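Local coordinates for protein mosquitocidal toxin (Bacillus sphaericus, PDB 2CB4) that is the catalytic domain of a mosquito-killing toxin and, as an ADP-ribosyltransferase, probably transfers ADP-ribose from NAD onto target proteins, at residues A[51-56]-A[167-172]; A[78-83]-A[254-259]; A[136-141]-A[269-274]; A[205-210]-A[234-239]. The protein carries 1 engineered substitution. All coordinates share one frame; numbering follows the deposited sequence.

Contact 2 is the buried one, its centre about 8 Å from the centre of the chain, where strand 78-82 of the mixed sheet meets a returning loop. It holds Arg-80, which probably corresponds to the first-strand arginine of the ADP-ribosyltransferase active site. Contact 3 touches it, with centres about 19 Å apart: Trp-141 O probably accepts from Trp-81 NE1 (2.9 Å), and the Trp-141 ring packs on Met-259. Contact 4 reaches the same sheet, its nearest atoms about 8 Å from contact 2, and is nested in the loops closed by contacts 2 and 3. Contacts 1 and 4 lie on opposite sides of the chain's centre, about 40 Å apart between centres.

Contact 1: A[51-56]-A[167-172]; sequences ASPNGL and SFSRNH
Two irregular segments run past one another here, Ala-51 beside His-172, Ser-52 beside Phe-168 and Leu-56 beside Ser-167, with a type I turn from Ser-52 to Gly-55 in the first. The carbonyl of Ala-51 is the main polar link. Its O accepts from Ser-169 N at 2.9 Å in a nearly straight bond (N-H...O 170°), lies near the plane of the Phe-168 ring at its edge, and has Ser-169 OG 2.8 Å away; Phe-50 O is a second acceptor within reach of that hydroxyl, so which carbonyl takes its proton is not settled. With Ser-52 OG anti to the backbone N (chi1 -161°), the hydroxyl is placed against Ser-167 O, where it probably donates, though the modelled separation is too short to be relied on. The methyl of Ala-51 meets His-172 CB at 3.7 Å. Ala-51 N lies over one face of the imidazole, displaced toward its rim. Leu-56 lies alongside Phe-168, pointing the same way, and its CD2 touches Ser-167 CB (4.0 Å) and Phe-168 CZ (4.2 Å). Leucines of helix 111-117 and residues of helix 36-44 continue this apolar patch. Ser-167 OG is occupied by Asp-163 O and His-57 N. The firm bond from Ser-169 N to Ala-51 O is thus the main tie between the two loops, with the hydroxyls as possible additions and apolar packing beside it.

Contact 2: A[78-83]-A[254-259]; sequences LLRWDR and NQDFDM
The Arg-80 guanidinium has Met-259 CG over one face, toward its rim, Asp-82 OD2 in its plane at the edge, and Asp-256 OD1 at the edge but tilted from the plane. This is the first sheet strand of an ADP-ribosyltransferase fold, and Arg-80 is consistent with the arginine that begins the R-S-E signature of the family; the 254-259 loop packed on it would then probably cover part of the NAD site. The chain of Arg-80 is extended from CG to NE, which brings NH2 to Asp-256 OD1 at 2.8 Å, met nearly head-on along its C-O bond. Arg-80 NE and NH2 together grip Asp-82 OD2 from the side (3.1 and 3.0 Å), a network that Arg-84 joins from outside, while Ser-125 O takes Arg-80 NH1. At the Trp-81 ring, the selenium of Met-259, a selenomethionine, lies in plane at the edge, 3.9 Å from Trp-81 CD1, a Met-aromatic contact. Arg-83 bends at chi2 (-89°), and its NE meets Asp-258 OD2 at 3.1 Å; OD2 lies in the guanidinium plane, yet NE stands above the carboxylate plane. Arg-83 NH1 goes to Asn-148 O and Asp-243, and Ser-145 OG bonds Arg-83 NH2 and Asp-258 OD1. Water 1 sits 2.9 Å from Trp-81 O and 2.8 Å from Gln-255 O.

Contact 3: A[136-141]-A[269-274]; sequences LEITPW and NNLLNN
Leu-272 points its side chain at Glu-137 and fills the angle between that residue and Pro-140. Its CG is anti to the backbone N (chi1 -155°), which lays the leucine alongside the extended Glu-137 chain so that Leu-272 CD2 rests 3.7 Å from Glu-137 CD; Pro-140 CD, on a ring about at right angles to the leucine, reaches the same methyl at 4.2 Å. Leu-271, next in line, turns to the opposite end of 136-141: its CD2 fits against Leu-136 CB (3.7 Å) and Ile-138 CG2 (4.1 Å). Ile-138 places CG1 in the crowded position between backbone N and carbonyl carbon (chi1 57°), which sets CD1 beside Asn-269, while Ile-138 CG2 lies 3.3 Å from Asn-269 O. A single beta bridge of Ile-138 with Leu-271 holds these shapes together: Leu-272 N gives a straight bond to Glu-137 O (2.9 Å), and Thr-139 N bonds to Asn-270 O (3.0 Å). Leu-272 is also the centre of an inverse gamma turn, and the pairing is limited to this single bridge. Asn-269 OD1 accepts from Arg-130. Chemically, two main-chain bonds fasten loop 269-274 to the weakly bonded strand 137-138 and the residue following it, while Leu-272 CD2 packs against the stem and carboxylate carbon of Glu-137, whose charge is answered by Arg-77.

Contact 4: A[205-210]-A[234-239]; sequences RIWINP and ENHSEG
Trp-207 drives the edge of its six-membered ring at the face of His-236, a T-shaped pair with planes 88° apart and centroids 5.0 Å from each other. CZ3 and CH2 lead, Trp-207 CH2 coming 3.6 Å from His-236 ND1, while Trp-207 CZ2 brings the same indole edge to Glu-238 O at 3.2 Å. The imidazole is held in its rotation by its own turn: Glu-238 N donates to His-236 ND1 almost in the ring plane (3.2 Å, N-H...N 175°). Arg-205 CD lies over one face of the indole, toward its rim, and the bend at chi3 (-81°) then turns the guanidinium toward Glu-238. The Glu-238 side chain crosses that of Arg-205 at about a right angle, yet its carboxylate lies nearly parallel to the guanidinium, with Glu-238 OE1 above one face, 3.8 Å from Arg-205 NH1. That long ion pair is one of charge alone, since no N-H points at the oxygen. Water 3 lies between Arg-205 NH1 and Glu-238 O, 2.9 Å from the latter. Arg-205 NE is bound by Ser-228, and Trp-207 NE1 by Glu-197. Pro-86 and Phe-90 of helix 86-92 also pack on the indole. The whole is an edge-to-face aromatic packing of a type I turn, His-236 to Gly-239, against sheet strand 202-208 of the ADP-ribosyltransferase fold.

Contact 1: A[51-56]-A[167-172]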
# COMPACT_ATOMS: atom_id res chain seq x y z
N ALA A 51 25.86 -35.18 -22.29
CA ALA A 51 25.67 -33.91 -23.02
C ALA A 51 27.00 -33.15 -23.07
O ALA A 51 27.38 -32.59 -24.11
CB ALA A 51 24.61 -33.07 -22.34
N SER A 52 27.70 -33.18 -21.94
CA SER A 52 29.00 -32.53 -21.80
C SER A 52 30.04 -33.51 -21.20
O SER A 52 30.38 -33.45 -20.01
CB SER A 52 28.88 -31.28 -20.91
OG SER A 52 29.99 -30.43 -21.12
N PRO A 53 30.52 -34.42 -22.04
CA PRO A 53 31.50 -35.44 -21.63
C PRO A 53 32.69 -34.83 -20.88
O PRO A 53 33.06 -35.28 -19.78
CB PRO A 53 31.96 -36.03 -22.96
CG PRO A 53 30.83 -35.74 -23.93
CD PRO A 53 30.30 -34.41 -23.50
N ASN A 54 33.27 -33.77 -21.46
CA ASN A 54 34.43 -33.11 -20.85
C ASN A 54 34.14 -31.87 -20.00
O ASN A 54 35.07 -31.19 -19.57
CB ASN A 54 35.45 -32.78 -21.93
CG ASN A 54 35.81 -34.00 -22.77
OD1 ASN A 54 35.39 -34.13 -23.93
ND2 ASN A 54 36.55 -34.94 -22.17
N GLY A 55 32.87 -31.58 -19.75
CA GLY A 55 32.51 -30.41 -18.96
C GLY A 55 32.48 -29.15 -19.85
O GLY A 55 32.78 -29.19 -21.07
N LEU A 56 32.12 -28.04 -19.22
CA LEU A 56 32.03 -26.76 -19.92
C LEU A 56 33.39 -26.32 -20.38
O LEU A 56 34.38 -26.42 -19.67
CB LEU A 56 31.41 -25.69 -19.02
CG LEU A 56 29.97 -25.95 -18.56
CD1 LEU A 56 29.48 -24.84 -17.66
CD2 LEU A 56 29.02 -26.17 -19.72
N SER A 167 31.40 -26.99 -25.61
CA SER A 167 30.99 -27.55 -24.32
C SER A 167 30.04 -28.72 -24.40
O SER A 167 29.83 -29.43 -23.42
CB SER A 167 30.34 -26.47 -23.46
OG SER A 167 31.20 -25.37 -23.33
N PHE A 168 29.41 -28.88 -25.56
CA PHE A 168 28.43 -29.94 -25.73
C PHE A 168 28.67 -30.81 -26.94
O PHE A 168 29.12 -30.33 -28.01
CB PHE A 168 27.02 -29.33 -25.85
CG PHE A 168 26.61 -28.52 -24.66
CD1 PHE A 168 26.22 -29.15 -23.49
CD2 PHE A 168 26.66 -27.14 -24.69
CE1 PHE A 168 25.86 -28.41 -22.37
CE2 PHE A 168 26.31 -26.39 -23.58
CZ PHE A 168 25.91 -27.02 -22.41
N SER A 169 28.31 -32.10 -26.78
CA SER A 169 28.38 -33.12 -27.83
C SER A 169 27.33 -32.73 -28.86
O SER A 169 26.20 -32.45 -28.51
CB SER A 169 28.04 -34.53 -27.27
OG SER A 169 28.26 -34.64 -25.86
N ARG A 170 27.72 -32.68 -30.13
CA ARG A 170 26.83 -32.25 -31.22
C ARG A 170 25.34 -32.52 -31.15
O ARG A 170 24.53 -31.67 -31.58
CB ARG A 170 27.38 -32.66 -32.59
CG ARG A 170 28.63 -31.88 -33.02
CD ARG A 170 28.98 -32.10 -34.47
NE ARG A 170 28.00 -31.55 -35.41
CZ ARG A 170 27.80 -30.25 -35.61
NH1 ARG A 170 28.47 -29.34 -34.92
NH2 ARG A 170 26.87 -29.87 -36.49
N ASN A 171 25.01 -33.71 -30.65
CA ASN A 171 23.64 -34.20 -30.53
C ASN A 171 22.98 -33.85 -29.21
O ASN A 171 21.82 -34.21 -28.97
CB ASN A 171 23.61 -35.69 -30.79
CG ASN A 171 23.72 -36.01 -32.27
OD1 ASN A 171 23.56 -35.13 -33.11
ND2 ASN A 171 24.08 -37.25 -32.58
N HIS A 172 23.69 -33.08 -28.39
CA HIS A 172 23.21 -32.63 -27.10
C HIS A 172 23.33 -31.12 -27.01
O HIS A 172 23.02 -30.48 -25.99
CB HIS A 172 23.94 -33.36 -25.98
CG HIS A 172 23.63 -34.82 -25.93
ND1 HIS A 172 24.24 -35.74 -26.75
CD2 HIS A 172 22.70 -35.50 -25.22
CE1 HIS A 172 23.73 -36.93 -26.52
NE2 HIS A 172 22.79 -36.82 -25.60

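Contact 2: A[78-83]-A[254-259]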
# COMPACT_ATOMS: atom_id res chain seq x y z
N LEU A 78 33.29 -10.39 -30.45
CA LEU A 78 31.93 -10.88 -30.23
C LEU A 78 30.89 -9.82 -30.63
O LEU A 78 31.17 -8.61 -30.65
CB LEU A 78 31.73 -11.27 -28.76
CG LEU A 78 32.70 -12.30 -28.20
CD1 LEU A 78 32.52 -12.38 -26.68
CD2 LEU A 78 32.39 -13.66 -28.86
N LEU A 79 29.70 -10.30 -30.96
CA LEU A 79 28.62 -9.43 -31.39
C LEU A 79 27.35 -9.76 -30.63
O LEU A 79 27.10 -10.90 -30.26
CB LEU A 79 28.34 -9.62 -32.90
CG LEU A 79 29.50 -9.44 -33.89
CD1 LEU A 79 28.98 -9.86 -35.27
CD2 LEU A 79 29.99 -7.98 -33.89
N ARG A 80 26.52 -8.74 -30.45
CA ARG A 80 25.22 -8.93 -29.81
C ARG A 80 24.18 -8.02 -30.46
O ARG A 80 24.34 -6.81 -30.50
CB ARG A 80 25.24 -8.70 -28.30
CG ARG A 80 23.86 -8.82 -27.75
CD ARG A 80 23.80 -8.99 -26.27
NE ARG A 80 22.42 -8.79 -25.84
CZ ARG A 80 21.58 -9.75 -25.48
NH1 ARG A 80 21.95 -11.02 -25.43
NH2 ARG A 80 20.35 -9.42 -25.14
N TRP A 81 23.12 -8.64 -30.97
CA TRP A 81 22.00 -7.93 -31.58
C TRP A 81 21.08 -7.57 -30.44
O TRP A 81 20.69 -8.43 -29.65
CB TRP A 81 21.25 -8.87 -32.53
CG TRP A 81 22.06 -9.19 -33.75
CD1 TRP A 81 22.82 -10.34 -34.00
CD2 TRP A 81 22.17 -8.38 -34.94
NE1 TRP A 81 23.40 -10.25 -35.24
CE2 TRP A 81 23.04 -9.07 -35.84
CE3 TRP A 81 21.68 -7.12 -35.30
CZ2 TRP A 81 23.38 -8.55 -37.10
CZ3 TRP A 81 22.00 -6.61 -36.57
CH2 TRP A 81 22.83 -7.34 -37.45
N ASP A 82 20.70 -6.29 -30.35
CA ASP A 82 19.84 -5.84 -29.27
C ASP A 82 18.99 -4.66 -29.73
O ASP A 82 19.47 -3.80 -30.50
CB ASP A 82 20.68 -5.45 -28.02
CG ASP A 82 19.94 -5.67 -26.70
OD1 ASP A 82 18.92 -5.00 -26.47
OD2 ASP A 82 20.37 -6.51 -25.87
N ARG A 83 17.74 -4.62 -29.28
CA ARG A 83 16.84 -3.51 -29.64
C ARG A 83 17.06 -2.28 -28.75
O ARG A 83 16.61 -1.21 -29.10
CB ARG A 83 15.35 -3.95 -29.60
CG ARG A 83 14.96 -5.11 -30.58
CD ARG A 83 14.54 -4.58 -31.93
NE ARG A 83 14.43 -5.60 -32.98
CZ ARG A 83 14.21 -5.29 -34.26
NH1 ARG A 83 14.02 -4.04 -34.59
NH2 ARG A 83 14.17 -6.20 -35.20
N ASN A 254 11.06 -8.89 -23.86
CA ASN A 254 12.14 -9.85 -23.74
C ASN A 254 13.34 -9.29 -24.52
O ASN A 254 13.36 -9.33 -25.74
CB ASN A 254 11.71 -11.22 -24.26
CG ASN A 254 12.79 -12.27 -24.10
OD1 ASN A 254 13.92 -11.99 -23.71
ND2 ASN A 254 12.46 -13.48 -24.49
N GLN A 255 14.30 -8.75 -23.79
CA GLN A 255 15.52 -8.18 -24.37
C GLN A 255 16.37 -9.20 -25.13
O GLN A 255 17.22 -8.83 -25.95
CB GLN A 255 16.36 -7.53 -23.27
CG GLN A 255 16.85 -8.52 -22.25
CD GLN A 255 17.04 -7.91 -20.91
OE1 GLN A 255 16.17 -7.23 -20.41
NE2 GLN A 255 18.19 -8.16 -20.30
N ASP A 256 16.12 -10.50 -24.89
CA ASP A 256 16.88 -11.57 -25.58
C ASP A 256 16.13 -12.22 -26.73
O ASP A 256 16.56 -13.22 -27.26
CB ASP A 256 17.27 -12.71 -24.61
CG ASP A 256 18.18 -12.26 -23.48
OD1 ASP A 256 18.85 -11.20 -23.63
OD2 ASP A 256 18.23 -12.97 -22.45
N PHE A 257 14.98 -11.68 -27.12
CA PHE A 257 14.21 -12.30 -28.18
C PHE A 257 15.03 -12.47 -29.46
O PHE A 257 14.98 -13.51 -30.12
CB PHE A 257 12.91 -11.52 -28.45
CG PHE A 257 11.90 -12.30 -29.27
CD1 PHE A 257 11.14 -13.33 -28.69
CD2 PHE A 257 11.74 -12.03 -30.64
CE1 PHE A 257 10.23 -14.07 -29.44
CE2 PHE A 257 10.81 -12.75 -31.40
CZ PHE A 257 10.05 -13.77 -30.81
N ASP A 258 15.77 -11.43 -29.82
CA ASP A 258 16.58 -11.44 -31.02
C ASP A 258 17.94 -12.14 -30.93
O ASP A 258 18.74 -12.04 -31.84
CB ASP A 258 16.74 -10.02 -31.55
CG ASP A 258 15.45 -9.51 -32.19
OD1 ASP A 258 14.83 -10.29 -32.98
OD2 ASP A 258 15.02 -8.40 -31.82
N MSE A 259 18.17 -12.85 -29.83
CA MSE A 259 19.41 -13.60 -29.63
C MSE A 259 19.13 -15.09 -29.33
O MSE A 259 20.03 -15.82 -28.94
CB MSE A 259 20.34 -12.99 -28.55
CG MSE A 259 21.17 -11.80 -29.04
SE MSE A 259 22.34 -12.06 -30.51
CE MSE A 259 23.54 -12.98 -29.43
O HOH W 1 18.36 -9.52 -28.38
O HOH W 2 16.54 -6.69 -27.78

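Contact 3: A[136-141]-A[269-274]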
# COMPACT_ATOMS: atom_id res chain seq x y z
N LEU A 136 38.51 -11.40 -44.02
CA LEU A 136 37.54 -10.33 -44.27
C LEU A 136 36.21 -10.74 -43.61
O LEU A 136 35.83 -11.92 -43.63
CB LEU A 136 37.32 -10.15 -45.78
CG LEU A 136 38.54 -9.70 -46.59
CD1 LEU A 136 38.16 -9.45 -48.04
CD2 LEU A 136 39.11 -8.46 -45.99
N GLU A 137 35.51 -9.77 -43.03
CA GLU A 137 34.23 -10.04 -42.36
C GLU A 137 33.10 -10.44 -43.29
O GLU A 137 32.86 -9.80 -44.34
CB GLU A 137 33.77 -8.86 -41.49
CG GLU A 137 32.76 -9.27 -40.44
CD GLU A 137 32.30 -8.15 -39.53
OE1 GLU A 137 32.64 -6.97 -39.77
OE2 GLU A 137 31.57 -8.45 -38.57
N ILE A 138 32.39 -11.49 -42.89
CA ILE A 138 31.22 -11.97 -43.64
C ILE A 138 30.00 -11.93 -42.70
O ILE A 138 30.13 -11.69 -41.50
CB ILE A 138 31.45 -13.38 -44.26
CG1 ILE A 138 31.80 -14.40 -43.18
CG2 ILE A 138 32.54 -13.32 -45.34
CD1 ILE A 138 31.87 -15.83 -43.70
N THR A 139 28.80 -12.13 -43.25
CA THR A 139 27.57 -12.07 -42.48
C THR A 139 27.57 -12.94 -41.22
O THR A 139 27.80 -14.15 -41.29
CB THR A 139 26.37 -12.40 -43.38
OG1 THR A 139 26.52 -11.69 -44.61
CG2 THR A 139 25.05 -11.99 -42.71
N PRO A 140 27.27 -12.34 -40.06
CA PRO A 140 27.23 -13.14 -38.83
C PRO A 140 25.83 -13.75 -38.71
O PRO A 140 24.95 -13.51 -39.55
CB PRO A 140 27.43 -12.08 -37.73
CG PRO A 140 26.82 -10.84 -38.29
CD PRO A 140 27.02 -10.91 -39.79
N TRP A 141 25.63 -14.53 -37.66
CA TRP A 141 24.32 -15.06 -37.33
C TRP A 141 23.51 -13.73 -37.13
O TRP A 141 23.97 -12.80 -36.45
CB TRP A 141 24.39 -15.85 -36.02
CG TRP A 141 23.05 -16.38 -35.56
CD1 TRP A 141 22.56 -17.64 -35.77
CD2 TRP A 141 22.04 -15.67 -34.81
NE1 TRP A 141 21.30 -17.76 -35.20
CE2 TRP A 141 20.97 -16.57 -34.59
CE3 TRP A 141 21.96 -14.37 -34.24
CZ2 TRP A 141 19.82 -16.21 -33.89
CZ3 TRP A 141 20.81 -14.01 -33.54
CH2 TRP A 141 19.74 -14.92 -33.39
N ASN A 269 27.20 -16.11 -46.63
CA ASN A 269 28.61 -15.89 -46.33
C ASN A 269 29.16 -14.75 -47.13
O ASN A 269 30.35 -14.70 -47.42
CB ASN A 269 29.43 -17.13 -46.65
CG ASN A 269 29.06 -18.32 -45.81
OD1 ASN A 269 28.74 -18.20 -44.63
ND2 ASN A 269 29.15 -19.48 -46.40
N ASN A 270 28.29 -13.83 -47.50
CA ASN A 270 28.70 -12.68 -48.27
C ASN A 270 29.53 -11.73 -47.44
O ASN A 270 29.46 -11.73 -46.20
CB ASN A 270 27.48 -11.96 -48.82
CG ASN A 270 26.65 -12.85 -49.72
OD1 ASN A 270 27.10 -13.91 -50.16
ND2 ASN A 270 25.41 -12.45 -49.95
N LEU A 271 30.32 -10.93 -48.13
CA LEU A 271 31.15 -9.96 -47.45
C LEU A 271 30.26 -8.89 -46.85
O LEU A 271 29.30 -8.40 -47.47
CB LEU A 271 32.16 -9.34 -48.41
CG LEU A 271 33.29 -10.23 -48.96
CD1 LEU A 271 33.98 -9.44 -50.09
CD2 LEU A 271 34.31 -10.61 -47.88
N LEU A 272 30.59 -8.52 -45.62
CA LEU A 272 29.85 -7.51 -44.91
C LEU A 272 30.52 -6.20 -45.25
O LEU A 272 31.09 -5.55 -44.39
CB LEU A 272 29.94 -7.79 -43.41
CG LEU A 272 28.79 -7.23 -42.60
CD1 LEU A 272 27.44 -7.81 -43.08
CD2 LEU A 272 29.07 -7.52 -41.16
N ASN A 273 30.47 -5.83 -46.52
CA ASN A 273 31.14 -4.62 -46.98
C ASN A 273 30.21 -3.55 -47.57
O ASN A 273 30.68 -2.61 -48.22
CB ASN A 273 32.25 -4.98 -47.99
CG ASN A 273 31.72 -5.61 -49.29
OD1 ASN A 273 30.50 -5.65 -49.56
ND2 ASN A 273 32.64 -6.13 -50.10
N ASN A 274 28.91 -3.70 -47.33
CA ASN A 274 27.91 -2.74 -47.82
C ASN A 274 27.23 -2.03 -46.63
O ASN A 274 27.62 -2.22 -45.46
CB ASN A 274 26.86 -3.46 -48.68
CG ASN A 274 26.50 -4.83 -48.12
OD1 ASN A 274 26.60 -5.10 -46.90
ND2 ASN A 274 26.15 -5.73 -49.01

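Contact 4: A[205-210]-A[234-239]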
# COMPACT_ATOMS: atom_id res chain seq x y z
N ARG A 205 24.14 4.89 -38.43
CA ARG A 205 25.09 5.48 -37.51
C ARG A 205 25.97 4.45 -36.86
O ARG A 205 25.54 3.33 -36.59
CB ARG A 205 24.33 6.24 -36.43
CG ARG A 205 25.19 6.91 -35.40
CD ARG A 205 24.37 8.01 -34.75
NE ARG A 205 24.34 9.21 -35.56
CZ ARG A 205 23.28 10.01 -35.71
NH1 ARG A 205 22.14 9.72 -35.10
NH2 ARG A 205 23.36 11.09 -36.48
N ILE A 206 27.20 4.87 -36.57
CA ILE A 206 28.18 4.04 -35.87
C ILE A 206 28.50 4.77 -34.58
O ILE A 206 28.88 5.93 -34.61
CB ILE A 206 29.48 3.84 -36.69
CG1 ILE A 206 29.15 3.11 -38.00
CG2 ILE A 206 30.52 3.04 -35.87
CD1 ILE A 206 30.23 3.22 -39.05
N TRP A 207 28.29 4.09 -33.46
CA TRP A 207 28.53 4.64 -32.13
C TRP A 207 29.80 4.04 -31.55
O TRP A 207 29.98 2.83 -31.57
CB TRP A 207 27.39 4.24 -31.20
CG TRP A 207 26.08 4.90 -31.51
CD1 TRP A 207 25.06 4.42 -32.32
CD2 TRP A 207 25.62 6.14 -30.96
NE1 TRP A 207 24.02 5.32 -32.33
CE2 TRP A 207 24.34 6.38 -31.51
CE3 TRP A 207 26.19 7.09 -30.10
CZ2 TRP A 207 23.60 7.53 -31.20
CZ3 TRP A 207 25.45 8.23 -29.80
CH2 TRP A 207 24.16 8.43 -30.34
N ILE A 208 30.65 4.91 -31.01
CA ILE A 208 31.89 4.50 -30.37
C ILE A 208 31.72 4.73 -28.87
O ILE A 208 31.24 5.77 -28.46
CB ILE A 208 33.08 5.34 -30.85
CG1 ILE A 208 33.17 5.37 -32.39
CG2 ILE A 208 34.38 4.82 -30.25
CD1 ILE A 208 33.39 4.04 -32.98
N ASN A 209 32.11 3.74 -28.06
CA ASN A 209 32.05 3.86 -26.59
C ASN A 209 33.45 4.35 -26.17
O ASN A 209 34.40 3.58 -26.18
CB ASN A 209 31.80 2.50 -25.95
CG ASN A 209 31.71 2.57 -24.44
OD1 ASN A 209 31.77 3.65 -23.86
ND2 ASN A 209 31.54 1.43 -23.81
N PRO A 210 33.59 5.63 -25.82
CA PRO A 210 34.91 6.18 -25.43
C PRO A 210 35.50 5.52 -24.17
O PRO A 210 36.69 5.63 -23.92
CB PRO A 210 34.61 7.66 -25.14
CG PRO A 210 33.29 7.93 -25.79
CD PRO A 210 32.52 6.64 -25.68
N GLU A 234 26.75 9.85 -21.79
CA GLU A 234 25.44 9.63 -21.14
C GLU A 234 24.41 10.60 -21.72
O GLU A 234 24.70 11.78 -21.94
CB GLU A 234 25.52 10.00 -19.66
CG GLU A 234 25.81 8.89 -18.68
CD GLU A 234 25.46 9.29 -17.24
OE1 GLU A 234 26.32 9.90 -16.52
OE2 GLU A 234 24.30 9.03 -16.83
N ASN A 235 23.19 10.09 -21.93
CA ASN A 235 22.09 10.91 -22.42
C ASN A 235 22.38 11.63 -23.71
O ASN A 235 21.88 12.73 -23.92
CB ASN A 235 21.68 11.95 -21.38
CG ASN A 235 21.30 11.34 -20.05
OD1 ASN A 235 21.74 11.81 -18.98
ND2 ASN A 235 20.50 10.26 -20.09
N HIS A 236 23.15 11.02 -24.59
CA HIS A 236 23.43 11.62 -25.87
C HIS A 236 22.08 11.88 -26.55
O HIS A 236 21.17 11.03 -26.48
CB HIS A 236 24.24 10.67 -26.71
CG HIS A 236 24.90 11.34 -27.84
ND1 HIS A 236 24.19 11.79 -28.94
CD2 HIS A 236 26.17 11.75 -28.01
CE1 HIS A 236 25.02 12.41 -29.76
NE2 HIS A 236 26.23 12.39 -29.22
N SER A 237 21.95 13.04 -27.18
CA SER A 237 20.67 13.37 -27.84
C SER A 237 20.17 12.38 -28.87
O SER A 237 18.95 12.24 -29.09
CB SER A 237 20.61 14.80 -28.38
OG SER A 237 21.41 14.94 -29.53
N GLU A 238 21.06 11.67 -29.54
CA GLU A 238 20.50 10.74 -30.53
C GLU A 238 20.63 9.27 -30.12
O GLU A 238 20.49 8.37 -30.96
CB GLU A 238 21.20 11.00 -31.87
CG GLU A 238 20.63 12.21 -32.64
CD GLU A 238 21.72 13.05 -33.35
OE1 GLU A 238 22.95 12.86 -33.08
OE2 GLU A 238 21.31 13.89 -34.20
N GLY A 239 20.96 9.05 -28.84
CA GLY A 239 21.25 7.73 -28.32
C GLY A 239 20.12 7.00 -27.68
O GLY A 239 20.32 6.05 -26.95
O HOH W 3 21.00 7.91 -33.81